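Phosphoribosylaminoimidazole carboxylase, ATPase subunit (Thermotoga maritima, PDB 3AX6) probably catalyses the ATP-dependent carboxylation of 5-aminoimidazole ribonucleotide with bicarbonate to N5-carboxyaminoimidazole ribonucleotide in de novo purine synthesis. Local coordinates at residues G10-M15 with S265-I270; A179-R184 with T275-Q280. All coordinates share one frame; numbering follows the deposited sequence.

Contact 1. Residues G10-M15 with S265-I270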
loop_
_atom_site.group_PDB
_atom_site.type_symbol
_atom_site.label_atom_id
_atom_site.label_comp_id
_atom_site.label_asym_id
_atom_site.label_seq_id
_atom_site.Cartn_x
_atom_site.Cartn_y
_atom_site.Cartn_z
ATOM N N GLY A 10 0.006 2.247 -17.549
ATOM C CA GLY A 10 0.606 0.985 -17.160
ATOM C C GLY A 10 0.691 0.797 -15.656
ATOM O O GLY A 10 0.139 1.587 -14.876
ATOM N N GLN A 11 1.400 -0.249 -15.244
ATOM C CA GLN A 11 1.548 -0.555 -13.832
ATOM C C GLN A 11 2.132 0.592 -12.998
ATOM O O GLN A 11 1.699 0.823 -11.875
ATOM C CB GLN A 11 2.393 -1.812 -13.666
ATOM C CG GLN A 11 2.363 -2.366 -12.247
ATOM C CD GLN A 11 0.944 -2.487 -11.680
ATOM O OE1 GLN A 11 0.013 -2.918 -12.376
ATOM N NE2 GLN A 11 0.781 -2.120 -10.410
ATOM N N LEU A 12 3.118 1.308 -13.535
ATOM C CA LEU A 12 3.702 2.426 -12.799
ATOM C C LEU A 12 2.631 3.482 -12.569
ATOM O O LEU A 12 2.425 3.937 -11.450
ATOM C CB LEU A 12 4.871 3.036 -13.573
ATOM C CG LEU A 12 6.094 2.128 -13.721
ATOM C CD1 LEU A 12 7.119 2.770 -14.633
ATOM C CD2 LEU A 12 6.684 1.865 -12.345
ATOM N N GLY A 13 1.944 3.862 -13.637
ATOM C CA GLY A 13 0.904 4.858 -13.514
ATOM C C GLY A 13 -0.216 4.435 -12.577
ATOM O O GLY A 13 -0.846 5.275 -11.933
ATOM N N LYS A 14 -0.479 3.135 -12.500
ATOM C CA LYS A 14 -1.536 2.651 -11.627
ATOM C C LYS A 14 -1.105 2.850 -10.187
ATOM O O LYS A 14 -1.870 3.337 -9.363
ATOM C CB LYS A 14 -1.811 1.173 -11.878
ATOM C CG LYS A 14 -2.794 0.552 -10.891
ATOM C CD LYS A 14 -3.061 -0.901 -11.242
ATOM C CE LYS A 14 -4.008 -1.558 -10.259
ATOM N NZ LYS A 14 -4.413 -2.886 -10.793
HETATM N N MSE A 15 0.135 2.471 -9.892
HETATM C CA MSE A 15 0.678 2.611 -8.549
HETATM C C MSE A 15 0.755 4.083 -8.155
HETATM O O MSE A 15 0.545 4.426 -6.993
HETATM C CB MSE A 15 2.044 1.924 -8.477
HETATM C CG MSE A 15 1.934 0.432 -8.783
HETATM SE SE MSE A 15 3.595 -0.552 -8.956
HETATM C CE MSE A 15 3.827 -1.003 -7.097
ATOM N N SER A 265 13.612 -0.497 -10.055
ATOM C CA SER A 265 14.619 -0.769 -9.038
ATOM C C SER A 265 14.244 -0.119 -7.703
ATOM O O SER A 265 14.959 -0.274 -6.717
ATOM C CB SER A 265 16.001 -0.271 -9.484
ATOM O OG SER A 265 16.141 1.120 -9.244
ATOM N N GLY A 266 13.116 0.594 -7.678
ATOM C CA GLY A 266 12.674 1.247 -6.456
ATOM C C GLY A 266 11.436 0.640 -5.807
ATOM O O GLY A 266 10.919 1.181 -4.829
ATOM N N HIS A 267 10.948 -0.480 -6.331
ATOM C CA HIS A 267 9.755 -1.102 -5.750
ATOM C C HIS A 267 9.992 -1.556 -4.313
ATOM O O HIS A 267 9.056 -1.680 -3.525
ATOM C CB HIS A 267 9.289 -2.302 -6.587
ATOM C CG HIS A 267 8.652 -1.919 -7.886
ATOM N ND1 HIS A 267 7.804 -0.839 -8.008
ATOM C CD2 HIS A 267 8.745 -2.467 -9.122
ATOM C CE1 HIS A 267 7.406 -0.736 -9.263
ATOM N NE2 HIS A 267 7.962 -1.710 -9.961
ATOM N N TYR A 268 11.246 -1.804 -3.969
ATOM C CA TYR A 268 11.572 -2.246 -2.626
ATOM C C TYR A 268 11.069 -1.244 -1.597
ATOM O O TYR A 268 10.649 -1.629 -0.499
ATOM C CB TYR A 268 13.087 -2.431 -2.484
ATOM C CG TYR A 268 13.861 -1.150 -2.310
ATOM C CD1 TYR A 268 14.121 -0.648 -1.041
ATOM C CD2 TYR A 268 14.325 -0.425 -3.417
ATOM C CE1 TYR A 268 14.826 0.541 -0.861
ATOM C CE2 TYR A 268 15.032 0.777 -3.244
ATOM C CZ TYR A 268 15.275 1.249 -1.957
ATOM O OH TYR A 268 15.947 2.438 -1.748
ATOM N N THR A 269 11.099 0.039 -1.951
ATOM C CA THR A 269 10.667 1.090 -1.028
ATOM C C THR A 269 9.249 0.873 -0.482
ATOM O O THR A 269 8.945 1.279 0.646
ATOM C CB THR A 269 10.738 2.499 -1.691
ATOM O OG1 THR A 269 9.828 2.561 -2.797
ATOM C CG2 THR A 269 12.157 2.793 -2.194
ATOM N N ILE A 270 8.393 0.231 -1.275
ATOM C CA ILE A 270 7.006 -0.017 -0.876
ATOM C C ILE A 270 6.926 -0.905 0.355
ATOM O O ILE A 270 6.062 -0.714 1.215
ATOM C CB ILE A 270 6.209 -0.699 -2.012
ATOM C CG1 ILE A 270 6.132 0.231 -3.222
ATOM C CG2 ILE A 270 4.807 -1.062 -1.535
ATOM C CD1 ILE A 270 5.608 -0.440 -4.478
#

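Contact 2. Residues A179-R184 with T275-Q280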
loop_
_atom_site.group_PDB
_atom_site.type_symbol
_atom_site.label_atom_id
_atom_site.label_comp_id
_atom_site.label_asym_id
_atom_site.label_seq_id
_atom_site.Cartn_x
_atom_site.Cartn_y
_atom_site.Cartn_z
ATOM N N ALA A 179 21.810 1.461 -8.019
ATOM C CA ALA A 179 20.698 2.353 -8.313
ATOM C C ALA A 179 20.242 3.076 -7.051
ATOM O O ALA A 179 20.312 2.538 -5.944
ATOM C CB ALA A 179 19.534 1.571 -8.913
ATOM N N VAL A 180 19.787 4.308 -7.217
ATOM C CA VAL A 180 19.299 5.077 -6.082
ATOM C C VAL A 180 18.196 6.031 -6.520
ATOM O O VAL A 180 18.343 6.761 -7.503
ATOM C CB VAL A 180 20.435 5.880 -5.414
ATOM C CG1 VAL A 180 21.183 6.651 -6.455
ATOM C CG2 VAL A 180 19.861 6.832 -4.359
HETATM N N MSE A 181 17.081 5.996 -5.799
HETATM C CA MSE A 181 15.961 6.877 -6.083
HETATM C C MSE A 181 16.204 8.174 -5.323
HETATM O O MSE A 181 16.620 8.152 -4.167
HETATM C CB MSE A 181 14.640 6.273 -5.583
HETATM C CG MSE A 181 14.314 4.873 -6.094
HETATM SE SE MSE A 181 14.224 4.754 -8.010
HETATM C CE MSE A 181 12.786 5.998 -8.347
ATOM N N VAL A 182 15.951 9.304 -5.970
ATOM C CA VAL A 182 16.095 10.595 -5.315
ATOM C C VAL A 182 14.965 11.524 -5.797
ATOM O O VAL A 182 14.726 11.695 -6.995
ATOM C CB VAL A 182 17.513 11.197 -5.554
ATOM C CG1 VAL A 182 17.945 10.984 -6.975
ATOM C CG2 VAL A 182 17.517 12.676 -5.214
ATOM N N ALA A 183 14.232 12.088 -4.846
ATOM C CA ALA A 183 13.127 12.966 -5.188
ATOM C C ALA A 183 13.472 14.399 -4.834
ATOM O O ALA A 183 14.233 14.654 -3.893
ATOM C CB ALA A 183 11.874 12.536 -4.446
ATOM N N ARG A 184 12.905 15.333 -5.589
ATOM C CA ARG A 184 13.150 16.743 -5.352
ATOM C C ARG A 184 11.896 17.566 -5.635
ATOM O O ARG A 184 11.158 17.288 -6.586
ATOM C CB ARG A 184 14.314 17.227 -6.232
ATOM C CG ARG A 184 14.669 18.700 -6.072
ATOM C CD ARG A 184 15.912 19.057 -6.893
ATOM N NE ARG A 184 16.286 20.474 -6.809
ATOM C CZ ARG A 184 15.597 21.473 -7.362
ATOM N NH1 ARG A 184 14.484 21.229 -8.049
ATOM N NH2 ARG A 184 16.031 22.718 -7.242
ATOM N N THR A 275 8.323 5.877 3.384
ATOM C CA THR A 275 7.478 6.357 2.295
ATOM C C THR A 275 7.913 5.787 0.945
ATOM O O THR A 275 9.080 5.879 0.548
ATOM C CB THR A 275 7.420 7.923 2.229
ATOM O OG1 THR A 275 7.886 8.380 0.959
ATOM C CG2 THR A 275 8.226 8.542 3.315
ATOM N N SER A 276 6.965 5.178 0.246
ATOM C CA SER A 276 7.247 4.566 -1.046
ATOM C C SER A 276 7.584 5.596 -2.126
ATOM O O SER A 276 7.195 6.766 -2.036
ATOM C CB SER A 276 6.055 3.732 -1.511
ATOM O OG SER A 276 5.064 4.563 -2.081
ATOM N N GLN A 277 8.287 5.134 -3.155
ATOM C CA GLN A 277 8.695 5.991 -4.258
ATOM C C GLN A 277 7.502 6.638 -4.953
ATOM O O GLN A 277 7.624 7.726 -5.513
ATOM C CB GLN A 277 9.516 5.192 -5.276
ATOM C CG GLN A 277 8.713 4.204 -6.113
ATOM C CD GLN A 277 9.535 3.626 -7.249
ATOM O OE1 GLN A 277 10.371 4.320 -7.832
ATOM N NE2 GLN A 277 9.296 2.362 -7.580
ATOM N N PHE A 278 6.353 5.968 -4.908
ATOM C CA PHE A 278 5.137 6.473 -5.541
ATOM C C PHE A 278 4.484 7.592 -4.733
ATOM O O PHE A 278 3.994 8.566 -5.300
ATOM C CB PHE A 278 4.167 5.319 -5.774
ATOM C CG PHE A 278 4.665 4.322 -6.782
ATOM C CD1 PHE A 278 4.590 4.598 -8.147
ATOM C CD2 PHE A 278 5.230 3.120 -6.371
ATOM C CE1 PHE A 278 5.074 3.687 -9.087
ATOM C CE2 PHE A 278 5.713 2.206 -7.297
ATOM C CZ PHE A 278 5.637 2.486 -8.658
ATOM N N GLU A 279 4.471 7.457 -3.412
ATOM C CA GLU A 279 3.926 8.519 -2.583
ATOM C C GLU A 279 4.892 9.700 -2.707
ATOM O O GLU A 279 4.484 10.848 -2.844
ATOM C CB GLU A 279 3.865 8.106 -1.112
ATOM C CG GLU A 279 3.356 9.222 -0.217
ATOM C CD GLU A 279 3.457 8.904 1.252
ATOM O OE1 GLU A 279 3.407 7.710 1.604
ATOM O OE2 GLU A 279 3.567 9.849 2.054
ATOM N N GLN A 280 6.182 9.390 -2.657
ATOM C CA GLN A 280 7.235 10.397 -2.738
ATOM C C GLN A 280 7.108 11.224 -4.014
ATOM O O GLN A 280 7.250 12.452 -3.992
ATOM C CB GLN A 280 8.605 9.713 -2.689
ATOM C CG GLN A 280 9.759 10.635 -2.339
ATOM C CD GLN A 280 9.681 11.134 -0.906
ATOM O OE1 GLN A 280 8.840 11.968 -0.567
ATOM N NE2 GLN A 280 10.552 10.611 -0.054
#

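Contact 1. Residues G10-M15 with S265-I270
L12 and M15, one helical turn apart near the start of helix 11-22, pack against H267 and I270 in an apolar and Met-aromatic contact (through selenium) between the preATP-grasp and ATP-grasp domains. No hydrogen bond crosses this interface. M15 is a selenomethionine, and its SE lies 3.8 Å from CE1 of H267. M15 SE sits 4.6 Å from the centroid of the H267 imidazole and 51° off the ring normal, an oblique approach. L12 reaches the same carbon through one methyl, CD2 being 4.1 Å from H267 CE1, so CE1 is touched by both side chains. Beyond selenium the M15 chain bends at its last torsion (chi3 88°), which swings CE away from the line of the chain and toward the helix 268-272 side. There M15 CE meets CD1 of I270 at 3.2 Å, tighter than two methyls normally allow; the exact fit of this pair is therefore doubtful. M15 and I270 cross at about a right angle. Helix 11-22 follows strand 3-7 through a glycine-rich turn that includes G8, G10 and G13, a pattern consistent with the Rossmann-like character of this domain. G10 is the N-cap residue, and G13 N is hydrogen-bonded to D69 OD1. On the other side, G266 O is gripped twice by T269, at 2.7 Å from its OG1 and 3.1 Å from its N, which ties down the turn that leads from H267 into helix 268-272. The H267 ring also stacks on H346. F278, from helix 277-285, packs against L12, M15 and I270.

Contact 2. Residues A179-R184 with T275-Q280
The selenomethionine M181 folds its tip against the amide end of Q277, the two side chains crossing obliquely. All three torsions of M181 are bent the same way (chi1 -55°, chi2 -58°), which curls the chain and brings CE to 3.0 Å from Q277 OE1, unusually short for carbon to oxygen, so the exact fit is doubtful; SE stands farther off, at 3.9 Å from the same oxygen. This is packing and not a hydrogen bond: OE1 is an acceptor for H263 N, so the buried amide oxygen has its polar partner outside the pair. Q277 arrives there from the first turn of helix 277-285, with CG lying between the backbone N and the carbonyl carbon (chi1 72°) and the chain straight beyond it. Two residues along the strand, A183 offers its methyl to the next turn of the helix, CB lying 3.5 Å from CG of Q280. The aliphatic stem of Q280 does the touching, while its bent amide end turns elsewhere and NE2 is hydrogen-bonded to G291 O. M181 and A183 thus point at the helix from the same strand face, whereas V182 and R184 point away. The helix start is fixed by S276, the N-cap residue, whose OG accepts from E279 N at 3.2 Å. The contact is buried in the ATP-grasp domain, with the M181 side chain about 11 Å from that of E257, a predicted ATP-binding residue. Strand 174-184 runs in an antiparallel sheet with strand 239-248 on one side and strand 190-198 on the other; I240 and A191 from these two also touch the A183, Q277 and Q280 group, and helix 277-285 packs on this sheet face, with F278 reaching toward helix 11-22.

How the contacts relate
From the N terminus the chain passes 10-15 on helix 11-22, then strand segment 179-184, then 265-270, where contact 1 closes a long loop of 249 residues, and finally 275-280, where contact 2 closes a shorter one of 90. The segments alternate, so the two contacts cross. Contact 1 joins the preATP-grasp domain to the ATP-grasp domain, whereas contact 2 holds helix 277-285 on the antiparallel sheet within the latter. Their centres are about 10 Å apart. They meet directly where T269 OG1 and Q277 N form a probable hydrogen bond, 3.0 Å long, linking consecutive helices 268-272 and 277-285, and where S265 packs on A179.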